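Local coordinates for protein alkaline phosphatase (PDB 7KWD) that probably hydrolyses phosphate monoesters, as expected of a homodimeric alkaline phosphatase that works with two zinc ions and one magnesium ion, at residues A[48-51]-A[52-55]; A[273-276]-A[277-281]; A[348-351]-A[352-356]. All blocks are in the same frame, centred on the assembly; numbering follows the deposited sequence.

Contact 1 (A[48-51]-A[52-55]); sequences GFSW and EDYA
Ser50 and Asp53 grip each other reciprocally where the chain enters helix 51-65. The backbone N of Ser50 gives its hydrogen to Asp53 OD2 over 2.9 Å, almost straight at 176°, meeting the oxygen from above the carboxylate plane. In return Ser50 OG receives Asp53 N at 3.2 Å, a well-directed bond, and a weak, bent one from Glu52 N. That hydroxyl can serve both amides because chi1 of 76° sets it between the backbone N and carbonyl carbon of Ser50. A water joins the two side chains a second time, accepting from Ser50 OG and donating to Asp53 OD1 at 2.7 Å. Asp53 OD2 has a further partner in Asn278 ND2. With an alanine here the carboxylate is gone: Ser50 N would probably lose its acceptor, Asn278 ND2 a stronger partner than its weak one, Gly48 O, and the water one of its two anchors.

Apolar contacts flank this polar core. The Phe49 ring, swung anti to its own N, runs back beside the first turn: CE1 reaches Asp53 CB, and CZ lies 3.7 Å from Tyr54 CB. Trp51 and Tyr54 form an offset edge-to-face pair, the edge of the indole's six-membered ring turned to the phenol face, with centroids 5.9 Å apart and planes at 75°. At the far end of the ring, Tyr54 OH is hydrogen-bonded to Gln58 OE1. Trp51 also meets Trp51 of the second subunit, and Glu52 OE1 bonds Thr434 OG1 there, so this first turn belongs to the dimer interface as well. Tyr54 N to Ser50 O, 3.1 Å, starts the regular helical bonding. Mutual side-chain-to-backbone bonding between the N-cap serine and the acid three residues on is the signature of a capping box.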
ATOM      1  N   GLY A  48       7.767  -5.253  -8.202  1.00 20.40           N
ATOM      2  CA  GLY A  48       7.402  -5.621  -6.839  1.00 24.33           C
ATOM      3  C   GLY A  48       7.334  -4.486  -5.838  1.00 22.63           C
ATOM      4  O   GLY A  48       7.232  -4.733  -4.623  1.00 22.36           O
ATOM      5  N   PHE A  49       7.292  -3.243  -6.319  1.00 22.07           N
ATOM      6  CA  PHE A  49       7.446  -2.055  -5.492  1.00 21.76           C
ATOM      7  C   PHE A  49       6.111  -1.626  -4.909  1.00 23.61           C
ATOM      8  O   PHE A  49       5.182  -1.279  -5.640  1.00 23.79           O
ATOM      9  CB  PHE A  49       8.055  -0.943  -6.346  1.00 22.87           C
ATOM     10  CG  PHE A  49       8.296   0.364  -5.644  1.00 22.29           C
ATOM     11  CD1 PHE A  49       9.277   0.484  -4.675  1.00 24.74           C
ATOM     12  CD2 PHE A  49       7.570   1.518  -6.020  1.00 22.63           C
ATOM     13  CE1 PHE A  49       9.542   1.706  -4.066  1.00 23.34           C
ATOM     14  CE2 PHE A  49       7.822   2.733  -5.410  1.00 25.24           C
ATOM     15  CZ  PHE A  49       8.820   2.838  -4.449  1.00 26.14           C
ATOM     16  N   SER A  50       6.031  -1.637  -3.588  1.00 19.94           N
ATOM     17  CA  SER A  50       4.803  -1.283  -2.883  1.00 21.40           C
ATOM     18  C   SER A  50       4.913   0.106  -2.288  1.00 22.01           C
ATOM     19  O   SER A  50       5.992   0.711  -2.265  1.00 23.17           O
ATOM     20  CB  SER A  50       4.527  -2.305  -1.776  1.00 22.29           C
ATOM     21  OG  SER A  50       5.379  -2.070  -0.699  1.00 22.40           O
ATOM     22  N   TRP A  51       3.775   0.607  -1.786  1.00 21.55           N
ATOM     23  CA  TRP A  51       3.768   1.893  -1.099  1.00 21.42           C
ATOM     24  C   TRP A  51       4.418   1.791   0.269  1.00 21.62           C
ATOM     25  O   TRP A  51       4.879   2.810   0.810  1.00 22.65           O
ATOM     26  CB  TRP A  51       2.329   2.434  -0.996  1.00 21.46           C
ATOM     27  CG  TRP A  51       1.779   2.845  -2.368  1.00 21.84           C
ATOM     28  CD1 TRP A  51       0.722   2.287  -3.047  1.00 24.83           C
ATOM     29  CD2 TRP A  51       2.282   3.897  -3.207  1.00 17.32           C
ATOM     30  NE1 TRP A  51       0.557   2.925  -4.264  1.00 23.43           N
ATOM     31  CE2 TRP A  51       1.500   3.919  -4.372  1.00 22.24           C
ATOM     32  CE3 TRP A  51       3.320   4.831  -3.073  1.00 24.94           C
ATOM     33  CZ2 TRP A  51       1.722   4.841  -5.397  1.00 24.82           C
ATOM     34  CZ3 TRP A  51       3.530   5.750  -4.091  1.00 23.81           C
ATOM     35  CH2 TRP A  51       2.730   5.744  -5.235  1.00 26.85           C
ATOM     36  N   GLU A  52       4.511   0.596   0.845  1.00 22.33           N
ATOM     37  CA  GLU A  52       5.295   0.486   2.068  1.00 20.74           C
ATOM     38  C   GLU A  52       6.773   0.663   1.757  1.00 22.74           C
ATOM     39  O   GLU A  52       7.467   1.377   2.480  1.00 24.52           O
ATOM     40  CB  GLU A  52       5.054  -0.843   2.777  1.00 22.38           C
ATOM     41  CG  GLU A  52       3.605  -1.110   3.160  1.00 24.89           C
ATOM     42  CD  GLU A  52       3.030  -0.136   4.197  1.00 24.50           C
ATOM     43  OE1 GLU A  52       1.792  -0.101   4.321  1.00 21.12           O
ATOM     44  OE2 GLU A  52       3.799   0.592   4.872  1.00 27.61           O
ATOM     45  N   ASP A  53       7.269   0.051   0.666  1.00 22.99           N
ATOM     46  CA  ASP A  53       8.658   0.275   0.296  1.00 20.83           C
ATOM     47  C   ASP A  53       8.923   1.755   0.098  1.00 25.11           C
ATOM     48  O   ASP A  53      10.001   2.265   0.443  1.00 20.68           O
ATOM     49  CB  ASP A  53       9.058  -0.432  -1.018  1.00 19.09           C
ATOM     50  CG  ASP A  53       8.717  -1.929  -1.039  1.00 30.24           C
ATOM     51  OD1 ASP A  53       8.749  -2.567   0.030  1.00 27.44           O
ATOM     52  OD2 ASP A  53       8.451  -2.468  -2.141  1.00 21.35           O
ATOM     53  N   TYR A  54       7.991   2.429  -0.578  1.00 23.27           N
ATOM     54  CA  TYR A  54       8.184   3.832  -0.871  1.00 17.76           C
ATOM     55  C   TYR A  54       8.390   4.616   0.421  1.00 18.39           C
ATOM     56  O   TYR A  54       9.310   5.426   0.524  1.00 22.23           O
ATOM     57  CB  TYR A  54       6.999   4.400  -1.650  1.00 23.29           C
ATOM     58  CG  TYR A  54       7.169   5.891  -1.781  1.00 19.48           C
ATOM     59  CD1 TYR A  54       8.029   6.434  -2.740  1.00 23.52           C
ATOM     60  CD2 TYR A  54       6.534   6.748  -0.900  1.00 21.08           C
ATOM     61  CE1 TYR A  54       8.223   7.822  -2.835  1.00 21.52           C
ATOM     62  CE2 TYR A  54       6.708   8.106  -0.984  1.00 22.69           C
ATOM     63  CZ  TYR A  54       7.565   8.647  -1.929  1.00 20.97           C
ATOM     64  OH  TYR A  54       7.717   9.993  -1.962  1.00 22.32           O
ATOM     65  N   ALA A  55       7.522   4.390   1.403  1.00 20.57           N
ATOM     66  CA  ALA A  55       7.575   5.146   2.647  1.00 18.25           C
ATOM     67  C   ALA A  55       8.904   4.949   3.365  1.00 25.70           C
ATOM     68  O   ALA A  55       9.457   5.903   3.927  1.00 21.78           O
ATOM     69  CB  ALA A  55       6.421   4.716   3.553  1.00 22.91           C
TER
HETATM   70  O   HOH W   1       6.700  -4.333   0.220  1.00 23.41           O

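Contact 2 (A[273-276]-A[277-281]); sequences RIDH and ANHLN. With ZN (zinc ion), chain F.
Asp275 and His279, one helical turn apart, close on the same zinc ion. CB of Asp275, 4.1 Å from the zinc, carries the carboxylate anti to the backbone N (chi1 -177°), bringing CG to 2.6 Å from the metal and 3.7 Å from His279 NE2. OD2 then binds zinc at 2.0 Å; OD1, in a longer metal bond of 2.7 Å, also takes a hydrogen bond from Thr320 OG1. From the next turn His279 NE2 coordinates at 2.2 Å. Asp275 OD2 lies at the edge of the imidazole, near its plane, while carboxylate and ring planes stand 78° apart. With zinc on NE2 and Gly431 O on ND1, the ring is held at both nitrogens, which limits its rotation.

The helical bond His279 N to Asp275 O, 2.8 Å, also links the two residues. On another side of the helix Arg273 NE donates to His276 ND1 over 2.9 Å at 173°, in the plane of both flat groups, and Arg273 NH2 pairs with Glu350 in a salt bridge. Asn281 ends the helix as the C-prime residue of a Schellman motif. Together with His433, this aspartate-histidine pair forms the second zinc site of the alkaline phosphatase active centre.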
ATOM      1  N   ARG A 273      14.878  -6.359  -8.854  1.00 18.79           N
ATOM      2  CA  ARG A 273      15.138  -7.142  -7.652  1.00 23.55           C
ATOM      3  C   ARG A 273      14.558  -6.502  -6.400  1.00 25.70           C
ATOM      4  O   ARG A 273      14.686  -7.068  -5.301  1.00 25.39           O
ATOM      5  CB  ARG A 273      16.643  -7.389  -7.491  1.00 23.76           C
ATOM      6  CG  ARG A 273      17.269  -8.023  -8.768  1.00 23.11           C
ATOM      7  CD  ARG A 273      18.452  -8.963  -8.502  1.00 27.29           C
ATOM      8  NE  ARG A 273      17.990 -10.164  -7.803  1.00 28.11           N
ATOM      9  CZ  ARG A 273      18.766 -10.933  -7.051  1.00 32.28           C
ATOM     10  NH1 ARG A 273      20.057 -10.651  -6.901  1.00 27.64           N
ATOM     11  NH2 ARG A 273      18.232 -11.980  -6.453  1.00 32.94           N
ATOM     12  N   ILE A 274      13.877  -5.363  -6.542  1.00 23.94           N
ATOM     13  CA  ILE A 274      12.988  -4.911  -5.479  1.00 20.76           C
ATOM     14  C   ILE A 274      12.030  -6.034  -5.117  1.00 21.22           C
ATOM     15  O   ILE A 274      11.876  -6.383  -3.943  1.00 20.45           O
ATOM     16  CB  ILE A 274      12.229  -3.644  -5.908  1.00 19.45           C
ATOM     17  CG1 ILE A 274      13.206  -2.476  -6.108  1.00 25.30           C
ATOM     18  CG2 ILE A 274      11.120  -3.330  -4.912  1.00 25.10           C
ATOM     19  CD1 ILE A 274      12.567  -1.281  -6.848  1.00 21.67           C
ATOM     20  N   ASP A 275      11.381  -6.616  -6.138  1.00 22.29           N
ATOM     21  CA  ASP A 275      10.520  -7.783  -5.964  1.00 27.21           C
ATOM     22  C   ASP A 275      11.234  -8.884  -5.189  1.00 22.67           C
ATOM     23  O   ASP A 275      10.729  -9.369  -4.178  1.00 25.91           O
ATOM     24  CB  ASP A 275      10.073  -8.277  -7.347  1.00 23.60           C
ATOM     25  CG  ASP A 275       9.134  -9.437  -7.288  1.00 25.29           C
ATOM     26  OD1 ASP A 275       8.033  -9.273  -6.695  1.00 20.55           O
ATOM     27  OD2 ASP A 275       9.484 -10.501  -7.861  1.00 24.32           O
ATOM     28  N   HIS A 276      12.446  -9.236  -5.613  1.00 21.82           N
ATOM     29  CA  HIS A 276      13.151 -10.357  -5.006  1.00 24.85           C
ATOM     30  C   HIS A 276      13.437 -10.099  -3.538  1.00 24.82           C
ATOM     31  O   HIS A 276      13.251 -10.979  -2.694  1.00 24.89           O
ATOM     32  CB  HIS A 276      14.458 -10.624  -5.751  1.00 27.10           C
ATOM     33  CG  HIS A 276      14.248 -10.996  -7.180  1.00 27.36           C
ATOM     34  ND1 HIS A 276      15.278 -11.124  -8.072  1.00 23.28           N
ATOM     35  CD2 HIS A 276      13.116 -11.238  -7.879  1.00 27.31           C
ATOM     36  CE1 HIS A 276      14.803 -11.448  -9.261  1.00 31.54           C
ATOM     37  NE2 HIS A 276      13.491 -11.524  -9.173  1.00 30.70           N
ATOM     38  N   ALA A 277      13.918  -8.897  -3.213  1.00 24.68           N
ATOM     39  CA  ALA A 277      14.178  -8.594  -1.816  1.00 25.33           C
ATOM     40  C   ALA A 277      12.899  -8.659  -1.016  1.00 24.74           C
ATOM     41  O   ALA A 277      12.901  -9.098   0.136  1.00 23.48           O
ATOM     42  CB  ALA A 277      14.817  -7.216  -1.675  1.00 27.93           C
ATOM     43  N   ASN A 278      11.791  -8.196  -1.603  1.00 21.77           N
ATOM     44  CA  ASN A 278      10.531  -8.254  -0.872  1.00 25.09           C
ATOM     45  C   ASN A 278      10.109  -9.690  -0.649  1.00 22.87           C
ATOM     46  O   ASN A 278       9.486  -9.995   0.381  1.00 21.27           O
ATOM     47  CB  ASN A 278       9.442  -7.481  -1.606  1.00 24.69           C
ATOM     48  CG  ASN A 278       9.632  -5.962  -1.487  1.00 29.65           C
ATOM     49  OD1 ASN A 278      10.304  -5.468  -0.591  1.00 25.30           O
ATOM     50  ND2 ASN A 278       9.040  -5.237  -2.417  1.00 22.04           N
ATOM     51  N   HIS A 279      10.402 -10.570  -1.625  1.00 23.00           N
ATOM     52  CA  HIS A 279      10.192 -12.006  -1.451  1.00 25.28           C
ATOM     53  C   HIS A 279      10.998 -12.540  -0.266  1.00 24.21           C
ATOM     54  O   HIS A 279      10.474 -13.298   0.560  1.00 26.72           O
ATOM     55  CB  HIS A 279      10.589 -12.754  -2.724  1.00 23.57           C
ATOM     56  CG  HIS A 279       9.540 -12.762  -3.787  1.00 23.66           C
ATOM     57  ND1 HIS A 279       8.251 -13.188  -3.551  1.00 27.65           N
ATOM     58  CD2 HIS A 279       9.583 -12.393  -5.091  1.00 20.10           C
ATOM     59  CE1 HIS A 279       7.553 -13.105  -4.667  1.00 25.39           C
ATOM     60  NE2 HIS A 279       8.344 -12.645  -5.617  1.00 25.89           N
ATOM     61  N   LEU A 280      12.282 -12.152  -0.165  1.00 25.65           N
ATOM     62  CA  LEU A 280      13.077 -12.572   0.988  1.00 27.87           C
ATOM     63  C   LEU A 280      12.562 -12.000   2.317  1.00 28.38           C
ATOM     64  O   LEU A 280      12.920 -12.519   3.376  1.00 28.92           O
ATOM     65  CB  LEU A 280      14.534 -12.140   0.841  1.00 26.92           C
ATOM     66  CG  LEU A 280      15.200 -12.404  -0.498  1.00 27.65           C
ATOM     67  CD1 LEU A 280      16.618 -11.950  -0.479  1.00 30.94           C
ATOM     68  CD2 LEU A 280      15.119 -13.858  -0.825  1.00 30.09           C
ATOM     69  N   ASN A 281      11.753 -10.947   2.284  1.00 24.68           N
ATOM     70  CA  ASN A 281      11.355 -10.194   3.479  1.00 25.27           C
ATOM     71  C   ASN A 281      12.571  -9.483   4.064  1.00 23.87           C
ATOM     72  O   ASN A 281      12.738  -9.452   5.282  1.00 24.05           O
ATOM     73  CB  ASN A 281      10.717 -11.068   4.550  1.00 24.16           C
ATOM     74  CG  ASN A 281       9.271 -11.427   4.265  1.00 27.53           C
ATOM     75  OD1 ASN A 281       8.602 -11.908   5.162  1.00 26.63           O
ATOM     76  ND2 ASN A 281       8.802 -11.229   3.022  1.00 26.07           N
TER
HETATM   77 ZN    ZN F 604       7.981 -11.785  -7.634  1.00 30.30          ZN

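Contact 3 (A[348-351]-A[352-356]); sequences SFEH and MLRVL
His351 lies across the following turn, its ring edge turned to the guanidinium of Arg354 and another part of the imidazole against Val355. Its CG stands anti to the backbone N (chi1 -178°), which brings NE2 to 3.9 Å from Val355 CG2. ND1 lies 3.8 Å from Arg354 NH1, with the two planes nearly perpendicular at 84°; this nitrogen is buried by the contact and has no hydrogen-bonding partner in the model.

Arg354 is the exposed member. Its chain bends at chi3, folding the guanidinium back so that Glu350 O sits over one face, 4.2 Å above its centre. NH2 then meets Glu350 OE1 at 3.3 Å in a weakly hydrogen-bonded salt bridge, carboxylate and guanidinium planes 50° apart. The stronger hold on Glu350 comes from Arg273, which pairs with OE2.

These side chains sit on helix 349-356, whose N-cap is Ser348: its OG accepts from His351 N at 3.1 Å and is also hydrogen-bonded to Asp236.

Met352 faces the buried side. Its CG sits beside the backbone N and the chain runs extended through chi2, which lays SD at the edge of the Phe349 ring in a Met-aromatic contact, 5.2 Å from the centroid; the bend at chi3 turns only the terminal methyl. SD approaches CD1 of that ring to 3.9 Å, and Met409 of helix 406-412 packs on both side chains.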
ATOM      1  N   SER A 348      22.599  -8.741   1.912  1.00 27.63           N
ATOM      2  CA  SER A 348      21.269  -9.317   1.828  1.00 31.62           C
ATOM      3  C   SER A 348      21.227 -10.717   2.438  1.00 34.06           C
ATOM      4  O   SER A 348      22.248 -11.370   2.618  1.00 33.52           O
ATOM      5  CB  SER A 348      20.851  -9.418   0.363  1.00 32.30           C
ATOM      6  OG  SER A 348      21.715 -10.327  -0.329  1.00 31.05           O
ATOM      7  N   PHE A 349      20.011 -11.191   2.716  1.00 31.88           N
ATOM      8  CA  PHE A 349      19.809 -12.587   3.096  1.00 35.91           C
ATOM      9  C   PHE A 349      20.390 -13.543   2.054  1.00 36.34           C
ATOM     10  O   PHE A 349      20.841 -14.637   2.398  1.00 35.65           O
ATOM     11  CB  PHE A 349      18.314 -12.863   3.268  1.00 34.51           C
ATOM     12  CG  PHE A 349      17.704 -12.305   4.542  1.00 35.93           C
ATOM     13  CD1 PHE A 349      18.480 -12.030   5.653  1.00 33.16           C
ATOM     14  CD2 PHE A 349      16.334 -12.083   4.624  1.00 32.16           C
ATOM     15  CE1 PHE A 349      17.899 -11.551   6.812  1.00 34.83           C
ATOM     16  CE2 PHE A 349      15.761 -11.595   5.771  1.00 31.69           C
ATOM     17  CZ  PHE A 349      16.545 -11.338   6.872  1.00 30.13           C
ATOM     18  N   GLU A 350      20.340 -13.164   0.778  1.00 35.99           N
ATOM     19  CA  GLU A 350      20.825 -14.024  -0.300  1.00 27.49           C
ATOM     20  C   GLU A 350      22.320 -14.216  -0.200  1.00 36.85           C
ATOM     21  O   GLU A 350      22.838 -15.320  -0.414  1.00 36.44           O
ATOM     22  CB  GLU A 350      20.450 -13.409  -1.650  1.00 34.34           C
ATOM     23  CG  GLU A 350      21.149 -14.010  -2.865  1.00 37.94           C
ATOM     24  CD  GLU A 350      20.703 -13.347  -4.175  1.00 34.70           C
ATOM     25  OE1 GLU A 350      21.455 -12.501  -4.710  1.00 35.61           O
ATOM     26  OE2 GLU A 350      19.595 -13.663  -4.661  1.00 32.08           O
ATOM     27  N   HIS A 351      23.028 -13.140   0.124  1.00 35.26           N
ATOM     28  CA  HIS A 351      24.476 -13.223   0.269  1.00 39.87           C
ATOM     29  C   HIS A 351      24.845 -13.946   1.550  1.00 36.97           C
ATOM     30  O   HIS A 351      25.696 -14.841   1.540  1.00 36.29           O
ATOM     31  CB  HIS A 351      25.037 -11.826   0.232  1.00 33.24           C
ATOM     32  CG  HIS A 351      26.516 -11.758   0.332  1.00 35.05           C
ATOM     33  ND1 HIS A 351      27.334 -11.825  -0.771  1.00 39.29           N
ATOM     34  CD2 HIS A 351      27.325 -11.591   1.402  1.00 37.83           C
ATOM     35  CE1 HIS A 351      28.586 -11.693  -0.383  1.00 41.40           C
ATOM     36  NE2 HIS A 351      28.608 -11.544   0.929  1.00 40.02           N
ATOM     37  N   MET A 352      24.167 -13.617   2.651  1.00 34.81           N
ATOM     38  CA  MET A 352      24.335 -14.375   3.883  1.00 39.54           C
ATOM     39  C   MET A 352      24.189 -15.867   3.624  1.00 41.72           C
ATOM     40  O   MET A 352      25.064 -16.654   3.986  1.00 43.58           O
ATOM     41  CB  MET A 352      23.329 -13.899   4.934  1.00 36.94           C
ATOM     42  CG  MET A 352      23.626 -12.461   5.435  1.00 38.51           C
ATOM     43  SD  MET A 352      22.311 -11.693   6.446  1.00 36.73           S
ATOM     44  CE  MET A 352      22.319 -12.900   7.846  1.00 40.34           C
ATOM     45  N   LEU A 353      23.093 -16.278   2.980  1.00 38.25           N
ATOM     46  CA  LEU A 353      22.891 -17.698   2.715  1.00 38.88           C
ATOM     47  C   LEU A 353      24.057 -18.262   1.908  1.00 42.86           C
ATOM     48  O   LEU A 353      24.541 -19.368   2.169  1.00 48.46           O
ATOM     49  CB  LEU A 353      21.585 -17.905   1.974  1.00 38.35           C
ATOM     50  CG  LEU A 353      20.355 -18.428   2.702  1.00 43.86           C
ATOM     51  CD1 LEU A 353      20.489 -18.447   4.207  1.00 43.82           C
ATOM     52  CD2 LEU A 353      19.098 -17.621   2.309  1.00 37.74           C
ATOM     53  N   ARG A 354      24.533 -17.509   0.931  1.00 33.23           N
ATOM     54  CA  ARG A 354      25.674 -17.962   0.147  1.00 40.88           C
ATOM     55  C   ARG A 354      26.890 -18.159   1.045  1.00 41.47           C
ATOM     56  O   ARG A 354      27.545 -19.200   1.005  1.00 45.31           O
ATOM     57  CB  ARG A 354      25.910 -16.940  -0.956  1.00 44.07           C
ATOM     58  CG  ARG A 354      26.800 -17.317  -2.079  1.00 56.90           C
ATOM     59  CD  ARG A 354      26.850 -16.124  -3.040  1.00 72.47           C
ATOM     60  NE  ARG A 354      25.568 -15.912  -3.723  1.00 74.41           N
ATOM     61  CZ  ARG A 354      24.999 -14.725  -3.984  1.00 78.47           C
ATOM     62  NH1 ARG A 354      25.565 -13.560  -3.611  1.00 58.11           N
ATOM     63  NH2 ARG A 354      23.835 -14.714  -4.635  1.00 61.26           N
ATOM     64  N   VAL A 355      27.159 -17.187   1.914  1.00 37.69           N
ATOM     65  CA  VAL A 355      28.298 -17.248   2.823  1.00 46.47           C
ATOM     66  C   VAL A 355      28.188 -18.440   3.764  1.00 44.82           C
ATOM     67  O   VAL A 355      29.180 -19.109   4.076  1.00 49.11           O
ATOM     68  CB  VAL A 355      28.387 -15.937   3.634  1.00 36.10           C
ATOM     69  CG1 VAL A 355      29.093 -16.216   4.951  1.00 46.55           C
ATOM     70  CG2 VAL A 355      29.045 -14.854   2.853  1.00 40.02           C
ATOM     71  N   LEU A 356      26.986 -18.674   4.279  1.00 38.04           N
ATOM     72  CA  LEU A 356      26.752 -19.700   5.279  1.00 42.90           C
ATOM     73  C   LEU A 356      26.856 -21.113   4.714  1.00 52.91           C
ATOM     74  O   LEU A 356      27.150 -22.057   5.461  1.00 45.44           O
ATOM     75  CB  LEU A 356      25.369 -19.494   5.871  1.00 39.57           C
ATOM     76  CG  LEU A 356      25.234 -18.335   6.855  1.00 48.57           C
ATOM     77  CD1 LEU A 356      23.761 -18.156   7.197  1.00 39.67           C
ATOM     78  CD2 LEU A 356      26.073 -18.587   8.110  1.00 46.15           C
TER

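Overall arrangement
Contact 2 lies between the other two and touches each. Against contact 1, centres 11 Å apart, Asn278 ND2 reaches Asp53 OD2 at 2.8 Å, a probable hydrogen bond tying the capped start of helix 51-65 to the zinc-binding helix; Gly48 CA also lies 3.7 Å from Asp275 OD1. Against contact 3, centres 14 Å apart, Arg273 NH2 and Glu350 OE2 form a 2.8 Å salt bridge, and Phe349 packs on the end of helix 273-280. Contacts 1 and 3 stay about 13 Å apart at their nearest atoms. Distance from the metals grades accordingly: Asp275 and His279 of contact 2 bind zinc directly, Gly48 of contact 1 is about 5 Å from a zinc ion, and the Glu350 side chain of contact 3 about 12 Å.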